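Local structure of carbon monoxide oxidation system transcription regulator CooA-1 (Carboxydothermus hydrogenoformans, 6CPB) at residues T6-V11 with V45-S50; L21-E26 with Q100-E105; Q27-S30 with L35-P38. The protein is a heme-binding, carbon monoxide-sensing regulator that probably binds DNA as a transcription factor, its N-terminal heme domain being the part described here. One frame throughout, in Å; residues are numbered along the deposited sequence. Where two conformers were deposited one is given.

Interaction 1: T6-V11 with V45-S50; sequences TNLLEV and VFLVKS. With SO4 (sulfate ion), chain D.
Leu8 and Leu47 make a small apolar contact where the N-terminal arm runs into helix 9-12 and packs on strand 44-50 of the cyclic nucleotide-binding fold. Their side chains cross obliquely, and the touch is methyl to methyl, Leu8 CD1 lying 3.7 Å from Leu47 CD1. Leu47 CD1 is also 4.0 Å from Leu8 CB, so this one methyl touches both root and end of Leu8. With CG anti to the backbone N (chi1 175°) and chi2 at 49°, Leu47 turns CD1 onto Leu8. Nearer the surface Leu9 rests its CD2 methyl 3.7 Å from the carbonyl oxygen Lys49 O, at the classic beta bulge that Lys49 and Ser50 form opposite Thr90.

No hydrogen bond joins the two segments; the arm is pinned instead by its own capping bond and a bond to the loop at Ala71. Leu9 N donates to Asn7 OD1 at 2.9 Å, coming from above the carbonyl plane, and this caps the start of the helix, while Asn7 ND2 reaches Ala71 O. A sulfate ion, probably from the crystallisation liquor, takes bonds at its O2 from both Thr6 N and Thr6 OG1, the latter at 2.7 Å.

Leu8 also packs against Ile74 of strand 74-76 and Asn112 of helix 108-135, while Leu47 pairs through its backbone with Leu92 of strand 89-95, placing the contact between the inner strand 44-50, its neighbour 74-76 and the long helix.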
ATOM      1  N   THR A   6     -12.598  -6.891  -2.530  1.00 14.00           N
ATOM      2  CA  THR A   6     -11.591  -6.659  -3.573  1.00 13.16           C
ATOM      3  C   THR A   6     -10.909  -7.933  -4.037  1.00 12.21           C
ATOM      4  O   THR A   6     -10.042  -7.876  -4.918  1.00 13.08           O
ATOM      5  CB  THR A   6     -10.490  -5.666  -3.152  1.00 15.63           C
ATOM      6  OG1 THR A   6      -9.583  -6.282  -2.222  1.00 17.59           O
ATOM      7  CG2 THR A   6     -11.068  -4.375  -2.574  1.00 18.16           C
ATOM      8  N   ASN A   7     -11.282  -9.077  -3.488  1.00 12.28           N
ATOM      9  CA  ASN A   7     -10.638 -10.320  -3.878  1.00 11.65           C
ATOM     10  C   ASN A   7     -10.808 -10.560  -5.376  1.00 12.18           C
ATOM     11  O   ASN A   7     -11.878 -10.325  -5.942  1.00 12.35           O
ATOM     12  CB  ASN A   7     -11.240 -11.464  -3.065  1.00 12.12           C
ATOM     13  CG  ASN A   7     -10.618 -12.775  -3.384  1.00 12.30           C
ATOM     14  OD1 ASN A   7     -11.036 -13.460  -4.320  1.00 13.43           O
ATOM     15  ND2 ASN A   7      -9.596 -13.144  -2.625  1.00 12.64           N
ATOM     16  N   LEU A   8      -9.747 -11.054  -6.014  1.00 11.15           N
ATOM     17  CA  LEU A   8      -9.687 -11.169  -7.467  1.00 10.70           C
ATOM     18  C   LEU A   8     -10.063 -12.540  -8.012  1.00 11.14           C
ATOM     19  O   LEU A   8      -9.984 -12.739  -9.226  1.00 11.52           O
ATOM     20  CB  LEU A   8      -8.295 -10.771  -7.962  1.00 11.10           C
ATOM     21  CG  LEU A   8      -7.976  -9.294  -7.735  1.00 12.39           C
ATOM     22  CD1 LEU A   8      -6.502  -9.047  -7.949  1.00 12.65           C
ATOM     23  CD2 LEU A   8      -8.805  -8.372  -8.634  1.00 15.53           C
ATOM     24  N   LEU A   9     -10.495 -13.488  -7.180  1.00 11.80           N
ATOM     25  CA  LEU A   9     -10.923 -14.769  -7.738  1.00 12.14           C
ATOM     26  C   LEU A   9     -12.067 -14.598  -8.728  1.00 12.37           C
ATOM     27  O   LEU A   9     -12.116 -15.292  -9.745  1.00 12.67           O
ATOM     28  CB  LEU A   9     -11.312 -15.763  -6.647  1.00 14.32           C
ATOM     29  CG  LEU A   9     -10.147 -16.360  -5.861  1.00 15.12           C
ATOM     30  CD1 LEU A   9     -10.653 -17.171  -4.669  1.00 17.52           C
ATOM     31  CD2 LEU A   9      -9.264 -17.218  -6.749  1.00 20.17           C
ATOM     32  N   GLU A  10     -13.014 -13.705  -8.443  1.00 12.71           N
ATOM     33  CA  GLU A  10     -14.127 -13.519  -9.371  1.00 13.22           C
ATOM     34  C   GLU A  10     -13.630 -13.028 -10.726  1.00 13.39           C
ATOM     35  O   GLU A  10     -14.182 -13.401 -11.764  1.00 14.20           O
ATOM     36  CB  GLU A  10     -15.175 -12.597  -8.743  1.00 14.94           C
ATOM     37  CG  GLU A  10     -16.405 -12.303  -9.606  1.00 16.42           C
ATOM     38  CD  GLU A  10     -16.304 -11.009 -10.394  1.00 17.28           C
ATOM     39  OE1 GLU A  10     -15.313 -10.277 -10.244  1.00 18.47           O
ATOM     40  OE2 GLU A  10     -17.246 -10.703 -11.173  1.00 19.56           O
ATOM     41  N   VAL A  11     -12.591 -12.191 -10.728  1.00 12.67           N
ATOM     42  CA  VAL A  11     -11.956 -11.716 -11.953  1.00 12.76           C
ATOM     43  C   VAL A  11     -11.229 -12.856 -12.660  1.00 12.15           C
ATOM     44  O   VAL A  11     -11.366 -13.041 -13.880  1.00 12.51           O
ATOM     45  CB  VAL A  11     -11.005 -10.560 -11.578  1.00 15.50           C
ATOM     46  CG1 VAL A  11      -9.928 -10.325 -12.629  1.00 16.86           C
ATOM     47  CG2 VAL A  11     -11.823  -9.296 -11.319  1.00 16.78           C
ATOM     48  N   VAL A  45       4.661  -7.910 -10.790  1.00 11.14           N
ATOM     49  CA  VAL A  45       3.422  -8.003 -10.035  1.00 10.83           C
ATOM     50  C   VAL A  45       2.927  -9.430 -10.163  1.00 10.47           C
ATOM     51  O   VAL A  45       2.945  -9.993 -11.260  1.00 12.27           O
ATOM     52  CB  VAL A  45       2.393  -7.005 -10.591  1.00 12.41           C
ATOM     53  CG1 VAL A  45       1.033  -7.217  -9.976  1.00 13.64           C
ATOM     54  CG2 VAL A  45       2.891  -5.585 -10.362  1.00 13.16           C
ATOM     55  N   PHE A  46       2.514 -10.025  -9.051  1.00 10.62           N
ATOM     56  CA  PHE A  46       2.013 -11.389  -9.076  1.00 11.15           C
ATOM     57  C   PHE A  46       0.703 -11.507  -8.322  1.00 10.84           C
ATOM     58  O   PHE A  46       0.491 -10.849  -7.303  1.00 11.93           O
ATOM     59  CB  PHE A  46       3.035 -12.403  -8.547  1.00 11.92           C
ATOM     60  CG  PHE A  46       3.255 -12.333  -7.065  1.00 12.99           C
ATOM     61  CD1 PHE A  46       4.193 -11.471  -6.534  1.00 14.33           C
ATOM     62  CD2 PHE A  46       2.508 -13.129  -6.201  1.00 14.65           C
ATOM     63  CE1 PHE A  46       4.386 -11.406  -5.148  1.00 16.56           C
ATOM     64  CE2 PHE A  46       2.689 -13.066  -4.837  1.00 16.35           C
ATOM     65  CZ  PHE A  46       3.627 -12.211  -4.308  1.00 16.03           C
ATOM     66  N   LEU A  47      -0.154 -12.376  -8.847  1.00 11.54           N
ATOM     67  CA  LEU A  47      -1.480 -12.666  -8.335  1.00 11.71           C
ATOM     68  C   LEU A  47      -1.498 -14.124  -7.878  1.00 10.91           C
ATOM     69  O   LEU A  47      -1.069 -15.004  -8.623  1.00 11.78           O
ATOM     70  CB  LEU A  47      -2.475 -12.451  -9.496  1.00 14.54           C
ATOM     71  CG  LEU A  47      -3.946 -12.773  -9.315  1.00 16.86           C
ATOM     72  CD1 LEU A  47      -4.515 -12.160  -8.032  1.00 17.45           C
ATOM     73  CD2 LEU A  47      -4.696 -12.267 -10.540  1.00 19.63           C
ATOM     74  N   VAL A  48      -1.991 -14.374  -6.665  1.00 10.82           N
ATOM     75  CA  VAL A  48      -2.161 -15.745  -6.187  1.00 10.79           C
ATOM     76  C   VAL A  48      -3.411 -16.326  -6.841  1.00 10.12           C
ATOM     77  O   VAL A  48      -4.535 -15.928  -6.530  1.00 11.94           O
ATOM     78  CB  VAL A  48      -2.254 -15.813  -4.660  1.00 10.91           C
ATOM     79  CG1 VAL A  48      -2.350 -17.263  -4.212  1.00 12.69           C
ATOM     80  CG2 VAL A  48      -1.054 -15.146  -4.015  1.00 12.37           C
ATOM     81  N   LYS A  49      -3.214 -17.260  -7.767  1.00 10.69           N
ATOM     82  CA  LYS A  49      -4.337 -17.908  -8.435  1.00 11.47           C
ATOM     83  C   LYS A  49      -4.944 -19.008  -7.568  1.00 11.78           C
ATOM     84  O   LYS A  49      -6.167 -19.156  -7.498  1.00 13.12           O
ATOM     85  CB  LYS A  49      -3.862 -18.474  -9.777  1.00 12.45           C
ATOM     86  CG  LYS A  49      -4.919 -19.234 -10.556  1.00 15.14           C
ATOM     87  CD  LYS A  49      -4.400 -19.646 -11.920  1.00 18.29           C
ATOM     88  CE  LYS A  49      -5.395 -20.525 -12.660  1.00 23.70           C
ATOM     89  NZ  LYS A  49      -4.904 -20.801 -14.037  1.00 29.07           N
ATOM     90  N   SER A  50      -4.100 -19.788  -6.907  1.00 10.96           N
ATOM     91  CA  SER A  50      -4.540 -20.798  -5.957  1.00 11.89           C
ATOM     92  C   SER A  50      -3.444 -20.960  -4.919  1.00 11.19           C
ATOM     93  O   SER A  50      -2.267 -20.724  -5.202  1.00 11.68           O
ATOM     94  CB  SER A  50      -4.835 -22.131  -6.648  1.00 13.92           C
ATOM     95  OG  SER A  50      -3.683 -22.631  -7.290  1.00 14.93           O
TER
HETATM   96  S   SO4 D 202     -10.817  -8.840   0.228  1.00 65.92           S
HETATM   97  O1  SO4 D 202     -11.842  -9.462  -0.608  1.00 67.36           O
HETATM   98  O2  SO4 D 202     -10.799  -7.400  -0.028  1.00 63.54           O
HETATM   99  O3  SO4 D 202     -11.122  -9.082   1.635  1.00 67.75           O
HETATM  100  O4  SO4 D 202      -9.518  -9.424  -0.100  1.00 66.06           O

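Interaction 2: L21-E26 with Q100-E105; sequences LKEFRE and QNIVVE
Ile102 of helix 96-105 reaches across to the turn that leads into strand 25-29, where its CD1 methyl meets both Phe24 and Glu23. The tight part is apolar and buried. Ile102 CD1 lies 3.8 Å from Phe24 CE1 and 4.1 Å from Phe24 CZ, approaching one corner of the ring obliquely. CG1 of Ile102 stands beside the backbone N and anti to the carbonyl carbon (chi1 -73°), and with the chain nearly extended at the next bond (chi2 166°) the terminal methyl is carried out from the helix to the ring. The backbones themselves stay well apart: the nearest CA atoms, those of Glu23 and Ile102, are 9.4 Å from each other, so the side chains alone bridge the distance.

The solvent side is polar: Glu23 is exposed, and its extended side chain and that of Ile102 run side by side with their ends pointing opposite ways. Its carboxylate oxygen OE1 comes 3.6 Å from Ile102 CD1 and 3.7 Å from Ile102 CG1, which is van der Waals contact and not a bond. That same oxygen accepts from Asn98 ND2, near the start of the helix, giving the carboxylate a polar partner while the aliphatic atoms of Ile102 lie alongside it. The type I turn from Leu21 to Phe24, closed by Phe24 N bonding to Leu21 O at 3.1 Å, sets these two neighbouring side chains on the approach to the strand.

Around this contact, Phe24 packs on Leu92 and Thr94 of strand 89-95, and Ile102 touches Phe109 of helix 108-135. Helix 96-105 is thus joined both to the sheet and to the long helix, while its Gln100 and Val103 pack on Leu111 of the second subunit.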
ATOM      1  N   LEU A  21      -5.603 -11.885 -18.818  1.00 14.05           N
ATOM      2  CA  LEU A  21      -4.875 -12.815 -17.964  1.00 13.65           C
ATOM      3  C   LEU A  21      -3.874 -13.649 -18.755  1.00 14.01           C
ATOM      4  O   LEU A  21      -2.873 -14.104 -18.184  1.00 14.97           O
ATOM      5  CB  LEU A  21      -5.849 -13.694 -17.184  1.00 14.75           C
ATOM      6  CG  LEU A  21      -6.648 -12.928 -16.122  1.00 15.88           C
ATOM      7  CD1 LEU A  21      -7.835 -13.743 -15.633  1.00 19.62           C
ATOM      8  CD2 LEU A  21      -5.762 -12.507 -14.949  1.00 16.74           C
ATOM      9  N   LYS A  22      -4.101 -13.842 -20.061  1.00 15.58           N
ATOM     10  CA  LYS A  22      -3.127 -14.539 -20.897  1.00 18.58           C
ATOM     11  C   LYS A  22      -1.823 -13.766 -21.028  1.00 17.95           C
ATOM     12  O   LYS A  22      -0.814 -14.345 -21.445  1.00 21.09           O
ATOM     13  CB  LYS A  22      -3.698 -14.789 -22.291  1.00 22.97           C
ATOM     14  CG  LYS A  22      -4.782 -15.836 -22.336  1.00 29.05           C
ATOM     15  CD  LYS A  22      -5.351 -15.973 -23.744  1.00 34.13           C
ATOM     16  CE  LYS A  22      -6.569 -16.867 -23.757  1.00 38.50           C
ATOM     17  NZ  LYS A  22      -7.159 -16.951 -25.115  1.00 42.05           N
ATOM     18  N   GLU A  23      -1.813 -12.476 -20.692  1.00 15.97           N
ATOM     19  CA  GLU A  23      -0.578 -11.706 -20.727  1.00 17.77           C
ATOM     20  C   GLU A  23       0.364 -12.099 -19.607  1.00 18.52           C
ATOM     21  O   GLU A  23       1.566 -11.844 -19.708  1.00 23.36           O
ATOM     22  CB  GLU A  23      -0.890 -10.221 -20.606  1.00 18.09           C
ATOM     23  CG  GLU A  23      -1.726  -9.695 -21.752  1.00 18.30           C
ATOM     24  CD  GLU A  23      -2.012  -8.218 -21.625  1.00 22.81           C
ATOM     25  OE1 GLU A  23      -1.205  -7.500 -21.003  1.00 24.30           O
ATOM     26  OE2 GLU A  23      -3.049  -7.775 -22.160  1.00 24.74           O
ATOM     27  N   PHE A  24      -0.159 -12.696 -18.543  1.00 14.21           N
ATOM     28  CA  PHE A  24       0.636 -13.107 -17.394  1.00 12.37           C
ATOM     29  C   PHE A  24       1.253 -14.478 -17.654  1.00 13.00           C
ATOM     30  O   PHE A  24       0.689 -15.314 -18.364  1.00 16.89           O
ATOM     31  CB  PHE A  24      -0.252 -13.232 -16.146  1.00 12.11           C
ATOM     32  CG  PHE A  24      -0.809 -11.929 -15.612  1.00 12.13           C
ATOM     33  CD1 PHE A  24      -1.800 -11.231 -16.293  1.00 13.73           C
ATOM     34  CD2 PHE A  24      -0.378 -11.442 -14.388  1.00 13.34           C
ATOM     35  CE1 PHE A  24      -2.323 -10.062 -15.762  1.00 15.58           C
ATOM     36  CE2 PHE A  24      -0.909 -10.281 -13.855  1.00 14.43           C
ATOM     37  CZ  PHE A  24      -1.878  -9.589 -14.545  1.00 14.60           C
ATOM     38  N   ARG A  25       2.423 -14.697 -17.079  1.00 12.35           N
ATOM     39  CA  ARG A  25       3.009 -16.026 -16.997  1.00 13.54           C
ATOM     40  C   ARG A  25       2.553 -16.713 -15.714  1.00 12.19           C
ATOM     41  O   ARG A  25       2.138 -16.074 -14.755  1.00 13.31           O
ATOM     42  CB  ARG A  25       4.534 -15.951 -17.034  1.00 15.30           C
ATOM     43  CG  ARG A  25       5.103 -15.597 -18.410  1.00 18.21           C
ATOM     44  CD  ARG A  25       6.636 -15.670 -18.398  1.00 21.01           C
ATOM     45  NE  ARG A  25       7.233 -15.464 -19.717  1.00 23.23           N
ATOM     46  CZ  ARG A  25       7.520 -14.274 -20.242  1.00 24.14           C
ATOM     47  NH1 ARG A  25       7.263 -13.159 -19.572  1.00 27.35           N
ATOM     48  NH2 ARG A  25       8.065 -14.197 -21.446  1.00 26.37           N
ATOM     49  N   GLU A  26       2.633 -18.032 -15.705  1.00 13.44           N
ATOM     50  CA  GLU A  26       2.205 -18.836 -14.570  1.00 12.24           C
ATOM     51  C   GLU A  26       3.398 -19.570 -13.982  1.00 12.00           C
ATOM     52  O   GLU A  26       4.327 -19.936 -14.701  1.00 12.98           O
ATOM     53  CB  GLU A  26       1.171 -19.842 -15.052  1.00 15.84           C
ATOM     54  CG  GLU A  26       0.341 -20.535 -14.020  1.00 20.42           C
ATOM     55  CD  GLU A  26      -0.945 -21.081 -14.645  1.00 25.43           C
ATOM     56  OE1 GLU A  26      -1.019 -21.143 -15.889  1.00 28.08           O
ATOM     57  OE2 GLU A  26      -1.878 -21.434 -13.910  1.00 31.81           O
ATOM     58  N   GLN A 100       0.908  -1.838 -15.018  1.00 13.71           N
ATOM     59  CA  GLN A 100       0.371  -0.484 -14.979  1.00 14.92           C
ATOM     60  C   GLN A 100      -0.482  -0.192 -16.209  1.00 15.51           C
ATOM     61  O   GLN A 100      -1.525   0.465 -16.109  1.00 17.13           O
ATOM     62  CB  GLN A 100       1.521   0.507 -14.803  1.00 16.71           C
ATOM     63  CG  GLN A 100       2.154   0.404 -13.403  1.00 19.35           C
ATOM     64  CD  GLN A 100       3.475   1.128 -13.267  1.00 24.73           C
ATOM     65  OE1 GLN A 100       4.164   1.386 -14.253  1.00 27.60           O
ATOM     66  NE2 GLN A 100       3.838   1.452 -12.035  1.00 28.15           N
ATOM     67  N   ASN A 101      -0.073  -0.690 -17.375  1.00 14.62           N
ATOM     68  CA  ASN A 101      -0.904  -0.546 -18.564  1.00 16.31           C
ATOM     69  C   ASN A 101      -2.215  -1.314 -18.435  1.00 15.50           C
ATOM     70  O   ASN A 101      -3.275  -0.815 -18.832  1.00 17.29           O
ATOM     71  CB  ASN A 101      -0.129  -1.005 -19.798  1.00 18.32           C
ATOM     72  CG  ASN A 101       0.935  -0.015 -20.216  1.00 24.93           C
ATOM     73  OD1 ASN A 101       0.771   1.194 -20.052  1.00 30.30           O
ATOM     74  ND2 ASN A 101       2.026  -0.519 -20.776  1.00 28.55           N
ATOM     75  N   ILE A 102      -2.162  -2.533 -17.896  1.00 13.39           N
ATOM     76  CA  ILE A 102      -3.373  -3.310 -17.644  1.00 13.08           C
ATOM     77  C   ILE A 102      -4.344  -2.547 -16.751  1.00 13.71           C
ATOM     78  O   ILE A 102      -5.554  -2.519 -17.010  1.00 14.64           O
ATOM     79  CB  ILE A 102      -3.002  -4.680 -17.042  1.00 14.41           C
ATOM     80  CG1 ILE A 102      -2.382  -5.582 -18.113  1.00 15.65           C
ATOM     81  CG2 ILE A 102      -4.216  -5.339 -16.383  1.00 16.46           C
ATOM     82  CD1 ILE A 102      -1.702  -6.802 -17.546  1.00 17.16           C
ATOM     83  N   VAL A 103      -3.835  -1.916 -15.690  1.00 13.21           N
ATOM     84  CA  VAL A 103      -4.694  -1.230 -14.725  1.00 12.94           C
ATOM     85  C   VAL A 103      -5.498  -0.112 -15.376  1.00 12.83           C
ATOM     86  O   VAL A 103      -6.626   0.174 -14.953  1.00 13.48           O
ATOM     87  CB  VAL A 103      -3.834  -0.709 -13.555  1.00 13.98           C
ATOM     88  CG1 VAL A 103      -4.569   0.331 -12.720  1.00 14.55           C
ATOM     89  CG2 VAL A 103      -3.405  -1.858 -12.656  1.00 15.72           C
ATOM     90  N   VAL A 104      -4.929   0.569 -16.374  1.00 13.16           N
ATOM     91  CA  VAL A 104      -5.653   1.650 -17.036  1.00 14.59           C
ATOM     92  C   VAL A 104      -6.955   1.133 -17.624  1.00 14.08           C
ATOM     93  O   VAL A 104      -7.985   1.816 -17.591  1.00 15.76           O
ATOM     94  CB  VAL A 104      -4.755   2.325 -18.090  1.00 17.02           C
ATOM     95  CG1 VAL A 104      -5.553   3.331 -18.918  1.00 20.44           C
ATOM     96  CG2 VAL A 104      -3.572   3.019 -17.406  1.00 19.11           C
ATOM     97  N   GLU A 105      -6.928  -0.075 -18.180  0.54 13.04           N
ATOM     98  CA  GLU A 105      -8.111  -0.697 -18.759  0.54 13.92           C
ATOM     99  C   GLU A 105      -8.922  -1.472 -17.724  0.54 12.49           C
ATOM    100  O   GLU A 105     -10.158  -1.478 -17.776  0.54 13.76           O
ATOM    101  CB  GLU A 105      -7.680  -1.635 -19.893  0.54 16.79           C
ATOM    102  CG  GLU A 105      -8.818  -2.330 -20.633  0.54 19.47           C
ATOM    103  CD  GLU A 105      -9.689  -1.372 -21.416  0.54 19.33           C
ATOM    104  OE1 GLU A 105      -9.291  -0.201 -21.590  0.54 20.69           O
ATOM    105  OE2 GLU A 105     -10.771  -1.801 -21.866  0.54 19.98           O
TER

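Interaction 3: Q27-S30 with L35-P38; sequences QRYS and LYTP
Across the two facing sheets of the cyclic nucleotide-binding beta roll, Tyr29 on edge strand 25-29 meets Leu35 on edge strand 34-36. The contact is a CH-pi interaction: Leu35 CG sits over the ring centre, 3.6 Å from the Tyr29 centroid and only 4° off the ring normal. The two methyls spread over the same face, Leu35 CD1 lying 3.9 Å from Tyr29 CG and Leu35 CD2 4.0 Å from Tyr29 CE1. Tyr29 CG, anti to the carbonyl carbon (chi1 -57°), carries the ring to Leu35, and chi2 of 88° turns its face onto it.

At the phenol end a water ties the two segments together. It lies at the ring edge, in plane, 2.7 Å from Tyr29 OH, and donates to Leu35 O at 2.8 Å. The Tyr36 side chain runs at about a right angle to that of Tyr29, and the two hydroxyls approach only to 4.1 Å between Tyr29 OH and Tyr36 OH, without a bond. A leucine in place of Tyr29 would probably leave Leu35 without the ring face it lies on and deprive the bridging water of its hydroxyl partner.

Each strand is held in its own sheet, Tyr29 by backbone bonds to Thr89 and Leu35 to Ile83, where Leu35 and Tyr36 form a classic beta bulge. Apolar packing between such facing antiparallel sheets is characteristic of the cupin-like beta roll to which this domain belongs.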
ATOM      1  N   GLN A  27       3.368 -19.792 -12.668  1.00 10.97           N
ATOM      2  CA  GLN A  27       4.411 -20.577 -12.015  1.00 10.68           C
ATOM      3  C   GLN A  27       3.802 -21.270 -10.809  1.00 10.47           C
ATOM      4  O   GLN A  27       2.938 -20.709 -10.132  1.00 11.11           O
ATOM      5  CB  GLN A  27       5.584 -19.677 -11.621  1.00 11.87           C
ATOM      6  CG  GLN A  27       6.827 -20.446 -11.197  1.00 11.70           C
ATOM      7  CD  GLN A  27       8.087 -19.606 -11.283  1.00 12.35           C
ATOM      8  OE1 GLN A  27       8.127 -18.572 -11.954  1.00 14.59           O
ATOM      9  NE2 GLN A  27       9.136 -20.057 -10.629  1.00 11.67           N
ATOM     10  N   ARG A  28       4.272 -22.491 -10.556  1.00 10.85           N
ATOM     11  CA  ARG A  28       3.809 -23.316  -9.454  1.00 11.11           C
ATOM     12  C   ARG A  28       4.896 -23.461  -8.396  1.00 11.13           C
ATOM     13  O   ARG A  28       6.091 -23.506  -8.710  1.00 11.99           O
ATOM     14  CB  ARG A  28       3.444 -24.708  -9.965  1.00 13.33           C
ATOM     15  CG  ARG A  28       2.223 -24.737 -10.844  1.00 15.55           C
ATOM     16  CD  ARG A  28       2.088 -26.037 -11.618  1.00 16.91           C
ATOM     17  NE  ARG A  28       1.920 -27.220 -10.776  1.00 19.43           N
ATOM     18  CZ  ARG A  28       0.760 -27.669 -10.306  1.00 22.74           C
ATOM     19  NH1 ARG A  28      -0.365 -27.015 -10.548  1.00 23.26           N
ATOM     20  NH2 ARG A  28       0.731 -28.774  -9.571  1.00 24.66           N
ATOM     21  N   TYR A  29       4.449 -23.571  -7.146  1.00 10.96           N
ATOM     22  CA  TYR A  29       5.324 -23.674  -5.986  1.00 11.57           C
ATOM     23  C   TYR A  29       4.769 -24.707  -5.028  1.00 12.28           C
ATOM     24  O   TYR A  29       3.563 -24.774  -4.799  1.00 14.47           O
ATOM     25  CB  TYR A  29       5.421 -22.328  -5.245  1.00 11.90           C
ATOM     26  CG  TYR A  29       5.887 -21.222  -6.145  1.00 10.94           C
ATOM     27  CD1 TYR A  29       4.971 -20.485  -6.883  1.00 10.53           C
ATOM     28  CD2 TYR A  29       7.235 -20.954  -6.305  1.00 11.07           C
ATOM     29  CE1 TYR A  29       5.385 -19.496  -7.733  1.00 10.85           C
ATOM     30  CE2 TYR A  29       7.671 -19.965  -7.167  1.00 11.12           C
ATOM     31  CZ  TYR A  29       6.733 -19.237  -7.865  1.00 10.23           C
ATOM     32  OH  TYR A  29       7.104 -18.237  -8.730  1.00 11.49           O
ATOM     33  N   SER A  30       5.657 -25.479  -4.442  1.00 13.61           N
ATOM     34  CA  SER A  30       5.253 -26.394  -3.393  1.00 14.99           C
ATOM     35  C   SER A  30       5.300 -25.708  -2.035  1.00 14.34           C
ATOM     36  O   SER A  30       5.937 -24.674  -1.844  1.00 13.48           O
ATOM     37  CB  SER A  30       6.168 -27.605  -3.384  1.00 20.09           C
ATOM     38  OG  SER A  30       7.520 -27.220  -3.235  1.00 27.98           O
ATOM     39  N   LEU A  35       9.042 -17.907  -3.160  1.00  9.94           N
ATOM     40  CA  LEU A  35       8.678 -17.338  -4.460  1.00 10.30           C
ATOM     41  C   LEU A  35       9.655 -16.260  -4.891  1.00  9.81           C
ATOM     42  O   LEU A  35      10.150 -16.279  -6.024  1.00 10.48           O
ATOM     43  CB  LEU A  35       7.272 -16.736  -4.421  1.00 10.51           C
ATOM     44  CG  LEU A  35       6.088 -17.694  -4.505  1.00 10.56           C
ATOM     45  CD1 LEU A  35       5.941 -18.554  -3.258  1.00 12.13           C
ATOM     46  CD2 LEU A  35       4.829 -16.907  -4.743  1.00 12.20           C
ATOM     47  N   TYR A  36       9.906 -15.287  -4.019  1.00 10.10           N
ATOM     48  CA  TYR A  36      10.735 -14.133  -4.339  1.00  9.84           C
ATOM     49  C   TYR A  36      11.386 -13.643  -3.056  1.00 10.31           C
ATOM     50  O   TYR A  36      10.936 -13.967  -1.951  1.00 10.64           O
ATOM     51  CB  TYR A  36       9.930 -12.978  -4.958  1.00 10.42           C
ATOM     52  CG  TYR A  36       9.221 -13.330  -6.243  1.00 10.97           C
ATOM     53  CD1 TYR A  36       9.933 -13.560  -7.416  1.00 12.25           C
ATOM     54  CD2 TYR A  36       7.834 -13.438  -6.294  1.00 12.51           C
ATOM     55  CE1 TYR A  36       9.286 -13.887  -8.587  1.00 13.88           C
ATOM     56  CE2 TYR A  36       7.182 -13.766  -7.472  1.00 13.73           C
ATOM     57  CZ  TYR A  36       7.914 -13.989  -8.608  1.00 15.29           C
ATOM     58  OH  TYR A  36       7.251 -14.309  -9.778  1.00 20.51           O
ATOM     59  N   THR A  37      12.427 -12.834  -3.206  1.00 10.30           N
ATOM     60  CA  THR A  37      13.173 -12.289  -2.080  1.00 10.76           C
ATOM     61  C   THR A  37      13.373 -10.805  -2.293  1.00 11.06           C
ATOM     62  O   THR A  37      13.106 -10.273  -3.382  1.00 10.95           O
ATOM     63  CB  THR A  37      14.550 -12.952  -1.936  1.00 10.76           C
ATOM     64  OG1 THR A  37      15.371 -12.574  -3.041  1.00 11.41           O
ATOM     65  CG2 THR A  37      14.446 -14.455  -1.835  1.00 11.39           C
ATOM     66  N   PRO A  38      13.892 -10.100  -1.284  1.00 10.89           N
ATOM     67  CA  PRO A  38      14.173  -8.675  -1.474  1.00 11.43           C
ATOM     68  C   PRO A  38      15.140  -8.397  -2.607  1.00 12.15           C
ATOM     69  O   PRO A  38      15.105  -7.303  -3.179  1.00 15.88           O
ATOM     70  CB  PRO A  38      14.749  -8.257  -0.117  1.00 12.92           C
ATOM     71  CG  PRO A  38      14.031  -9.154   0.845  1.00 13.16           C
ATOM     72  CD  PRO A  38      14.000 -10.484   0.137  1.00 12.39           C
TER
HETATM   73  O   HOH W   1       9.663 -17.471  -8.472  1.00 15.87           O

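The three contacts are spread over one domain and share its sheet of strands 25-29, 89-95, 44-50 and 74-76. Interactions 1 and 2, with centres 12 Å apart, are tied by a salt bridge between Lys49 NZ and Glu26 OE2 at 3.1 Å. Interaction 3 continues strand 25-29 beyond interaction 2, their centres 19 Å apart, and meets interaction 1 where Phe46 CD1 lies 3.9 Å from Tyr36 CE2. Interaction 3 comes nearest the heme site: the Tyr36 side chain is about 8 Å from that of Thr79 and about 9 Å from that of His78, an axial heme ligand. Interactions 1 and 2 lie away from these sites.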